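Local coordinates for protein putative fructosamine-3-kinase (Thermobifida fusca YX, PDB 3F7W) that probably phosphorylates fructosamines or related ketoamines, as a member of the fructosamine kinase family with a protein-kinase-like fold, at residues V92-F105 with N199-D211. Numbering follows the deposited sequence.
Sequences VDERPPTPEAAERF and NVLWQDDGAVVID
R95 and D204 form a salt bridge, with R95 NE 2.9 Å from D204 OD1. The carboxylate oxygen is met on its syn side, somewhat out of the carboxylate plane, and the guanidinium and carboxylate planes stand 75° apart. R95 reaches it because its chain folds back at chi2 (-71°) and chi3 (-67°). Next to it, W202 O is gripped from opposite faces of its carbonyl plane. R95 N bonds to W202 O across the contact at 2.9 Å, and Q203 NE2 bonds to the same oxygen from within the hairpin. Q203 NE2 gives its other hydrogen to D93 O at 2.8 Å, and this pair of bonds fixes the rotation of the amide. R104 NE donates to D205 O, which lies in the guanidinium plane. Water 3 joins P96 O, T98 OG1 and Q203 O. T98 is the N-cap of helix 99-114, its OG1 accepting from A101 N.

This is the kinase-like arrangement in which the linker leaving the five-stranded N-terminal sheet runs past a beta hairpin, 200-203 with 206-209, of the mainly helical lobe. V92 N also bonds to an unidentified ligand.

W202 fills the bend between linker and helix. P97 CB sits over one face of the W202 indole, 3.8 Å from the centroid of the five-membered ring, a CH-pi contact. A101 CB and A102 N meet its edge. A207 CB lies over a face of the F105 ring, and V209 CG1 touches that ring's edge. Where helix meets hairpin, G206 CA approaches A101 O at 3.4 Å. At the other end, V92 CG2 packs on V208 CG1, and E94 lies across L201 CD2.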
ATOM      1  N   VAL A  92      -4.003   4.046 -16.372  1.00 31.92           N
ATOM      2  CA  VAL A  92      -5.044   3.028 -16.302  1.00 35.07           C
ATOM      3  C   VAL A  92      -6.390   3.699 -16.518  1.00 33.62           C
ATOM      4  O   VAL A  92      -6.723   4.653 -15.837  1.00 34.46           O
ATOM      5  CB  VAL A  92      -5.052   2.317 -14.903  1.00 36.60           C
ATOM      6  CG1 VAL A  92      -6.105   1.201 -14.881  1.00 39.07           C
ATOM      7  CG2 VAL A  92      -3.679   1.747 -14.584  1.00 37.83           C
ATOM      8  N   ASP A  93      -7.167   3.176 -17.459  1.00 34.91           N
ATOM      9  CA  ASP A  93      -8.565   3.601 -17.624  1.00 38.22           C
ATOM     10  C   ASP A  93      -9.466   2.615 -16.903  1.00 37.13           C
ATOM     11  O   ASP A  93      -9.606   1.455 -17.315  1.00 36.80           O
ATOM     12  CB  ASP A  93      -8.948   3.721 -19.095  1.00 38.49           C
ATOM     13  CG  ASP A  93      -8.442   5.032 -19.721  1.00 45.03           C
ATOM     14  OD1 ASP A  93      -8.795   6.145 -19.223  1.00 39.60           O
ATOM     15  OD2 ASP A  93      -7.686   4.927 -20.699  1.00 46.92           O
ATOM     16  N   GLU A  94     -10.064   3.090 -15.826  1.00 36.75           N
ATOM     17  CA  GLU A  94     -10.825   2.221 -14.935  1.00 37.51           C
ATOM     18  C   GLU A  94     -12.096   1.729 -15.611  1.00 34.46           C
ATOM     19  O   GLU A  94     -12.653   2.381 -16.513  1.00 34.15           O
ATOM     20  CB  GLU A  94     -11.242   2.956 -13.670  1.00 37.55           C
ATOM     21  CG  GLU A  94     -10.121   3.443 -12.828  1.00 44.64           C
ATOM     22  CD  GLU A  94     -10.618   4.224 -11.636  1.00 47.92           C
ATOM     23  OE1 GLU A  94     -11.359   3.641 -10.802  1.00 44.93           O
ATOM     24  OE2 GLU A  94     -10.241   5.408 -11.526  1.00 52.33           O
ATOM     25  N   ARG A  95     -12.546   0.583 -15.138  1.00 31.57           N
ATOM     26  CA  ARG A  95     -13.739  -0.079 -15.608  1.00 30.38           C
ATOM     27  C   ARG A  95     -14.539  -0.434 -14.375  1.00 31.74           C
ATOM     28  O   ARG A  95     -13.973  -0.534 -13.285  1.00 31.56           O
ATOM     29  CB  ARG A  95     -13.369  -1.354 -16.348  1.00 30.83           C
ATOM     30  CG  ARG A  95     -12.525  -1.147 -17.590  1.00 33.07           C
ATOM     31  CD  ARG A  95     -13.327  -0.515 -18.733  1.00 36.97           C
ATOM     32  NE  ARG A  95     -14.351  -1.449 -19.219  1.00 40.97           N
ATOM     33  CZ  ARG A  95     -15.657  -1.195 -19.354  1.00 47.25           C
ATOM     34  NH1 ARG A  95     -16.184   0.008 -19.114  1.00 49.62           N
ATOM     35  NH2 ARG A  95     -16.452  -2.169 -19.779  1.00 46.75           N
ATOM     36  N   PRO A  96     -15.861  -0.599 -14.522  1.00 33.11           N
ATOM     37  CA  PRO A  96     -16.642  -1.066 -13.394  1.00 31.74           C
ATOM     38  C   PRO A  96     -16.177  -2.447 -12.924  1.00 31.84           C
ATOM     39  O   PRO A  96     -15.719  -3.244 -13.739  1.00 30.32           O
ATOM     40  CB  PRO A  96     -18.072  -1.129 -13.950  1.00 33.34           C
ATOM     41  CG  PRO A  96     -18.066  -0.180 -15.101  1.00 33.07           C
ATOM     42  CD  PRO A  96     -16.706  -0.323 -15.695  1.00 33.59           C
ATOM     43  N   PRO A  97     -16.268  -2.711 -11.607  1.00 31.42           N
ATOM     44  CA  PRO A  97     -15.914  -4.029 -11.080  1.00 29.58           C
ATOM     45  C   PRO A  97     -16.854  -5.090 -11.598  1.00 29.63           C
ATOM     46  O   PRO A  97     -18.041  -4.823 -11.781  1.00 29.14           O
ATOM     47  CB  PRO A  97     -16.074  -3.884  -9.552  1.00 30.60           C
ATOM     48  CG  PRO A  97     -16.282  -2.436  -9.275  1.00 34.92           C
ATOM     49  CD  PRO A  97     -16.704  -1.769 -10.553  1.00 32.32           C
ATOM     50  N   THR A  98     -16.320  -6.273 -11.851  1.00 29.52           N
ATOM     51  CA  THR A  98     -17.094  -7.432 -12.273  1.00 28.72           C
ATOM     52  C   THR A  98     -16.603  -8.654 -11.515  1.00 30.56           C
ATOM     53  O   THR A  98     -15.439  -8.712 -11.117  1.00 26.35           O
ATOM     54  CB  THR A  98     -16.954  -7.694 -13.778  1.00 29.72           C
ATOM     55  OG1 THR A  98     -15.569  -7.863 -14.116  1.00 29.61           O
ATOM     56  CG2 THR A  98     -17.554  -6.541 -14.616  1.00 28.16           C
ATOM     57  N   PRO A  99     -17.474  -9.655 -11.325  1.00 29.31           N
ATOM     58  CA  PRO A  99     -17.038 -10.883 -10.652  1.00 29.98           C
ATOM     59  C   PRO A  99     -15.925 -11.637 -11.420  1.00 28.97           C
ATOM     60  O   PRO A  99     -15.050 -12.211 -10.808  1.00 31.14           O
ATOM     61  CB  PRO A  99     -18.339 -11.715 -10.547  1.00 31.81           C
ATOM     62  CG  PRO A  99     -19.267 -11.136 -11.554  1.00 33.31           C
ATOM     63  CD  PRO A  99     -18.899  -9.703 -11.728  1.00 31.72           C
ATOM     64  N   GLU A 100     -15.930 -11.558 -12.747  1.00 29.16           N
ATOM     65  CA  GLU A 100     -14.888 -12.172 -13.569  1.00 30.16           C
ATOM     66  C   GLU A 100     -13.513 -11.548 -13.317  1.00 29.30           C
ATOM     67  O   GLU A 100     -12.500 -12.249 -13.200  1.00 29.90           O
ATOM     68  CB  GLU A 100     -15.239 -12.012 -15.048  1.00 32.17           C
ATOM     69  CG  GLU A 100     -16.511 -12.751 -15.508  1.00 38.67           C
ATOM     70  CD  GLU A 100     -17.862 -12.105 -15.118  1.00 44.67           C
ATOM     71  OE1 GLU A 100     -17.984 -10.867 -14.914  1.00 36.45           O
ATOM     72  OE2 GLU A 100     -18.837 -12.885 -15.040  1.00 55.83           O
ATOM     73  N   ALA A 101     -13.489 -10.226 -13.253  1.00 27.61           N
ATOM     74  CA  ALA A 101     -12.259  -9.485 -12.963  1.00 28.41           C
ATOM     75  C   ALA A 101     -11.799  -9.786 -11.536  1.00 28.19           C
ATOM     76  O   ALA A 101     -10.611  -9.850 -11.263  1.00 27.10           O
ATOM     77  CB  ALA A 101     -12.514  -7.980 -13.136  1.00 25.00           C
ATOM     78  N   ALA A 102     -12.755  -9.945 -10.627  1.00 25.83           N
ATOM     79  CA  ALA A 102     -12.449 -10.208  -9.227  1.00 25.73           C
ATOM     80  C   ALA A 102     -11.715 -11.533  -9.054  1.00 26.35           C
ATOM     81  O   ALA A 102     -10.712 -11.607  -8.321  1.00 26.97           O
ATOM     82  CB  ALA A 102     -13.710 -10.185  -8.358  1.00 23.79           C
ATOM     83  N   GLU A 103     -12.211 -12.574  -9.706  1.00 27.13           N
ATOM     84  CA  GLU A 103     -11.524 -13.868  -9.668  1.00 30.36           C
ATOM     85  C   GLU A 103     -10.112 -13.759 -10.233  1.00 29.18           C
ATOM     86  O   GLU A 103      -9.140 -14.286  -9.664  1.00 28.03           O
ATOM     87  CB  GLU A 103     -12.312 -14.908 -10.450  1.00 32.17           C
ATOM     88  CG  GLU A 103     -13.696 -15.159  -9.901  1.00 40.17           C
ATOM     89  CD  GLU A 103     -14.478 -16.125 -10.780  1.00 41.59           C
ATOM     90  OE1 GLU A 103     -13.822 -16.957 -11.453  1.00 54.33           O
ATOM     91  OE2 GLU A 103     -15.732 -16.040 -10.794  1.00 58.93           O
ATOM     92  N   ARG A 104      -9.975 -13.020 -11.326  1.00 27.97           N
ATOM     93  CA  ARG A 104      -8.675 -12.893 -11.960  1.00 28.79           C
ATOM     94  C   ARG A 104      -7.723 -12.089 -11.054  1.00 27.40           C
ATOM     95  O   ARG A 104      -6.555 -12.443 -10.899  1.00 26.98           O
ATOM     96  CB  ARG A 104      -8.831 -12.261 -13.335  1.00 28.66           C
ATOM     97  CG  ARG A 104      -9.580 -13.187 -14.332  1.00 33.90           C
ATOM     98  CD  ARG A 104      -9.650 -12.564 -15.708  1.00 38.67           C
ATOM     99  NE  ARG A 104      -8.305 -12.571 -16.270  1.00 49.89           N
ATOM    100  CZ  ARG A 104      -7.772 -13.594 -16.935  1.00 60.39           C
ATOM    101  NH1 ARG A 104      -8.477 -14.707 -17.167  1.00 57.40           N
ATOM    102  NH2 ARG A 104      -6.520 -13.496 -17.379  1.00 60.59           N
ATOM    103  N   PHE A 105      -8.259 -11.077 -10.387  1.00 25.37           N
ATOM    104  CA  PHE A 105      -7.461 -10.238  -9.484  1.00 23.98           C
ATOM    105  C   PHE A 105      -6.947 -11.041  -8.290  1.00 25.37           C
ATOM    106  O   PHE A 105      -5.823 -10.853  -7.854  1.00 24.61           O
ATOM    107  CB  PHE A 105      -8.280  -9.041  -9.046  1.00 26.42           C
ATOM    108  CG  PHE A 105      -7.549  -8.089  -8.152  1.00 25.13           C
ATOM    109  CD1 PHE A 105      -6.252  -7.670  -8.453  1.00 26.74           C
ATOM    110  CD2 PHE A 105      -8.140  -7.636  -6.971  1.00 27.64           C
ATOM    111  CE1 PHE A 105      -5.590  -6.764  -7.605  1.00 25.11           C
ATOM    112  CE2 PHE A 105      -7.489  -6.758  -6.152  1.00 30.15           C
ATOM    113  CZ  PHE A 105      -6.192  -6.333  -6.464  1.00 30.92           C
ATOM    114  N   ASN A 199      -7.106   2.118  -4.007  1.00 26.69           N
ATOM    115  CA  ASN A 199      -5.839   1.789  -4.671  1.00 26.95           C
ATOM    116  C   ASN A 199      -5.952   0.567  -5.582  1.00 25.33           C
ATOM    117  O   ASN A 199      -4.946   0.019  -6.016  1.00 25.75           O
ATOM    118  CB  ASN A 199      -4.730   1.631  -3.623  1.00 26.85           C
ATOM    119  CG  ASN A 199      -4.234   2.963  -3.078  1.00 28.45           C
ATOM    120  OD1 ASN A 199      -4.384   4.014  -3.729  1.00 30.06           O
ATOM    121  ND2 ASN A 199      -3.657   2.933  -1.855  1.00 26.88           N
ATOM    122  N   VAL A 200      -7.182   0.133  -5.824  1.00 23.93           N
ATOM    123  CA  VAL A 200      -7.531  -0.939  -6.772  1.00 25.32           C
ATOM    124  C   VAL A 200      -8.340  -0.321  -7.908  1.00 29.58           C
ATOM    125  O   VAL A 200      -9.452   0.206  -7.706  1.00 29.39           O
ATOM    126  CB  VAL A 200      -8.303  -2.086  -6.066  1.00 25.18           C
ATOM    127  CG1 VAL A 200      -8.656  -3.222  -7.041  1.00 27.32           C
ATOM    128  CG2 VAL A 200      -7.461  -2.590  -4.882  1.00 26.92           C
ATOM    129  N   LEU A 201      -7.749  -0.341  -9.091  1.00 26.27           N
ATOM    130  CA  LEU A 201      -8.377   0.164 -10.300  1.00 27.12           C
ATOM    131  C   LEU A 201      -8.816  -1.016 -11.149  1.00 27.90           C
ATOM    132  O   LEU A 201      -7.997  -1.760 -11.699  1.00 26.51           O
ATOM    133  CB  LEU A 201      -7.419   1.043 -11.095  1.00 26.12           C
ATOM    134  CG  LEU A 201      -6.841   2.248 -10.349  1.00 30.49           C
ATOM    135  CD1 LEU A 201      -6.109   3.140 -11.332  1.00 33.82           C
ATOM    136  CD2 LEU A 201      -7.916   3.022  -9.620  1.00 36.11           C
ATOM    137  N   TRP A 202     -10.121  -1.189 -11.229  1.00 27.30           N
ATOM    138  CA  TRP A 202     -10.685  -2.334 -11.920  1.00 26.17           C
ATOM    139  C   TRP A 202     -10.508  -2.234 -13.443  1.00 27.88           C
ATOM    140  O   TRP A 202     -10.552  -1.135 -14.040  1.00 29.60           O
ATOM    141  CB  TRP A 202     -12.146  -2.515 -11.521  1.00 29.46           C
ATOM    142  CG  TRP A 202     -12.300  -2.905 -10.104  1.00 26.23           C
ATOM    143  CD1 TRP A 202     -12.349  -2.074  -9.026  1.00 31.29           C
ATOM    144  CD2 TRP A 202     -12.414  -4.230  -9.596  1.00 25.43           C
ATOM    145  NE1 TRP A 202     -12.498  -2.806  -7.872  1.00 28.73           N
ATOM    146  CE2 TRP A 202     -12.538  -4.134  -8.196  1.00 30.81           C
ATOM    147  CE3 TRP A 202     -12.432  -5.491 -10.192  1.00 29.60           C
ATOM    148  CZ2 TRP A 202     -12.677  -5.249  -7.378  1.00 31.37           C
ATOM    149  CZ3 TRP A 202     -12.567  -6.611  -9.373  1.00 35.31           C
ATOM    150  CH2 TRP A 202     -12.694  -6.477  -7.979  1.00 33.98           C
ATOM    151  N   GLN A 203     -10.275  -3.401 -14.029  1.00 27.93           N
ATOM    152  CA  GLN A 203     -10.123  -3.604 -15.463  1.00 28.99           C
ATOM    153  C   GLN A 203     -11.089  -4.714 -15.869  1.00 29.08           C
ATOM    154  O   GLN A 203     -11.729  -5.319 -15.016  1.00 28.16           O
ATOM    155  CB  GLN A 203      -8.685  -4.028 -15.751  1.00 30.17           C
ATOM    156  CG  GLN A 203      -7.637  -2.967 -15.351  1.00 32.94           C
ATOM    157  CD  GLN A 203      -7.664  -1.771 -16.265  1.00 34.67           C
ATOM    158  OE1 GLN A 203      -6.853  -1.682 -17.175  1.00 34.90           O
ATOM    159  NE2 GLN A 203      -8.599  -0.847 -16.038  1.00 31.93           N
ATOM    160  N   ASP A 204     -11.213  -4.964 -17.169  1.00 29.22           N
ATOM    161  CA  ASP A 204     -12.067  -6.052 -17.645  1.00 29.97           C
ATOM    162  C   ASP A 204     -11.544  -7.418 -17.238  1.00 30.96           C
ATOM    163  O   ASP A 204     -12.322  -8.355 -17.065  1.00 32.87           O
ATOM    164  CB  ASP A 204     -12.176  -6.003 -19.175  1.00 30.93           C
ATOM    165  CG  ASP A 204     -12.906  -4.762 -19.675  1.00 38.60           C
ATOM    166  OD1 ASP A 204     -13.880  -4.317 -19.019  1.00 41.24           O
ATOM    167  OD2 ASP A 204     -12.479  -4.234 -20.724  1.00 47.94           O
ATOM    168  N   ASP A 205     -10.230  -7.533 -17.089  1.00 31.09           N
ATOM    169  CA  ASP A 205      -9.567  -8.829 -16.953  1.00 31.32           C
ATOM    170  C   ASP A 205      -8.818  -8.979 -15.629  1.00 31.33           C
ATOM    171  O   ASP A 205      -7.944  -9.811 -15.508  1.00 33.04           O
ATOM    172  CB  ASP A 205      -8.602  -9.040 -18.136  1.00 34.12           C
ATOM    173  CG  ASP A 205      -7.506  -7.983 -18.202  1.00 39.50           C
ATOM    174  OD1 ASP A 205      -7.613  -6.929 -17.519  1.00 38.45           O
ATOM    175  OD2 ASP A 205      -6.528  -8.202 -18.959  1.00 47.55           O
ATOM    176  N   GLY A 206      -9.189  -8.203 -14.623  1.00 29.58           N
ATOM    177  CA  GLY A 206      -8.468  -8.171 -13.360  1.00 28.15           C
ATOM    178  C   GLY A 206      -8.469  -6.763 -12.824  1.00 27.36           C
ATOM    179  O   GLY A 206      -9.401  -6.008 -13.063  1.00 27.77           O
ATOM    180  N   ALA A 207      -7.415  -6.389 -12.104  1.00 29.06           N
ATOM    181  CA  ALA A 207      -7.314  -5.028 -11.575  1.00 27.29           C
ATOM    182  C   ALA A 207      -5.855  -4.582 -11.521  1.00 27.99           C
ATOM    183  O   ALA A 207      -4.927  -5.401 -11.563  1.00 29.15           O
ATOM    184  CB  ALA A 207      -7.956  -4.923 -10.200  1.00 26.78           C
ATOM    185  N   VAL A 208      -5.678  -3.283 -11.438  1.00 26.38           N
ATOM    186  CA  VAL A 208      -4.369  -2.659 -11.274  1.00 26.48           C
ATOM    187  C   VAL A 208      -4.290  -2.009  -9.878  1.00 27.86           C
ATOM    188  O   VAL A 208      -5.245  -1.364  -9.410  1.00 31.46           O
ATOM    189  CB  VAL A 208      -4.113  -1.605 -12.382  1.00 25.30           C
ATOM    190  CG1 VAL A 208      -2.854  -0.779 -12.115  1.00 29.80           C
ATOM    191  CG2 VAL A 208      -4.068  -2.306 -13.765  1.00 29.16           C
ATOM    192  N   VAL A 209      -3.141  -2.187  -9.229  1.00 26.63           N
ATOM    193  CA  VAL A 209      -2.920  -1.673  -7.871  1.00 27.15           C
ATOM    194  C   VAL A 209      -1.999  -0.474  -7.963  1.00 27.70           C
ATOM    195  O   VAL A 209      -0.981  -0.512  -8.658  1.00 27.55           O
ATOM    196  CB  VAL A 209      -2.371  -2.765  -6.894  1.00 27.17           C
ATOM    197  CG1 VAL A 209      -3.337  -3.951  -6.836  1.00 27.61           C
ATOM    198  CG2 VAL A 209      -0.958  -3.244  -7.282  1.00 26.99           C
ATOM    199  N   ILE A 210      -2.372   0.600  -7.277  1.00 27.13           N
ATOM    200  CA  ILE A 210      -1.634   1.874  -7.382  1.00 25.43           C
ATOM    201  C   ILE A 210      -1.220   2.365  -6.000  1.00 24.86           C
ATOM    202  O   ILE A 210      -1.685   1.839  -4.960  1.00 25.64           O
ATOM    203  CB  ILE A 210      -2.448   2.952  -8.128  1.00 29.25           C
ATOM    204  CG1 ILE A 210      -3.776   3.223  -7.413  1.00 27.56           C
ATOM    205  CG2 ILE A 210      -2.643   2.594  -9.615  1.00 28.71           C
ATOM    206  CD1 ILE A 210      -4.466   4.554  -7.802  1.00 28.50           C
ATOM    207  N   ASP A 211      -0.319   3.347  -5.978  1.00 26.07           N
ATOM    208  CA  ASP A 211       0.086   3.994  -4.758  1.00 25.62           C
ATOM    209  C   ASP A 211       0.625   3.017  -3.677  1.00 24.14           C
ATOM    210  O   ASP A 211       0.242   3.084  -2.515  1.00 24.43           O
ATOM    211  CB  ASP A 211      -1.068   4.843  -4.228  1.00 24.88           C
ATOM    212  CG  ASP A 211      -1.534   5.905  -5.227  1.00 31.54           C
ATOM    213  OD1 ASP A 211      -0.743   6.350  -6.103  1.00 30.31           O
ATOM    214  OD2 ASP A 211      -2.705   6.274  -5.112  1.00 31.53           O
TER
HETATM  215  O   HOH W   1      -6.276   0.562 -18.676  1.00 36.27           O
HETATM  216  O   HOH W   2     -11.902   1.059 -10.439  1.00 36.28           O
HETATM  217  O   HOH W   3     -14.176  -5.385 -13.933  1.00 31.23           O
HETATM  218  O   HOH W   4     -14.976  -8.069 -16.872  1.00 35.19           O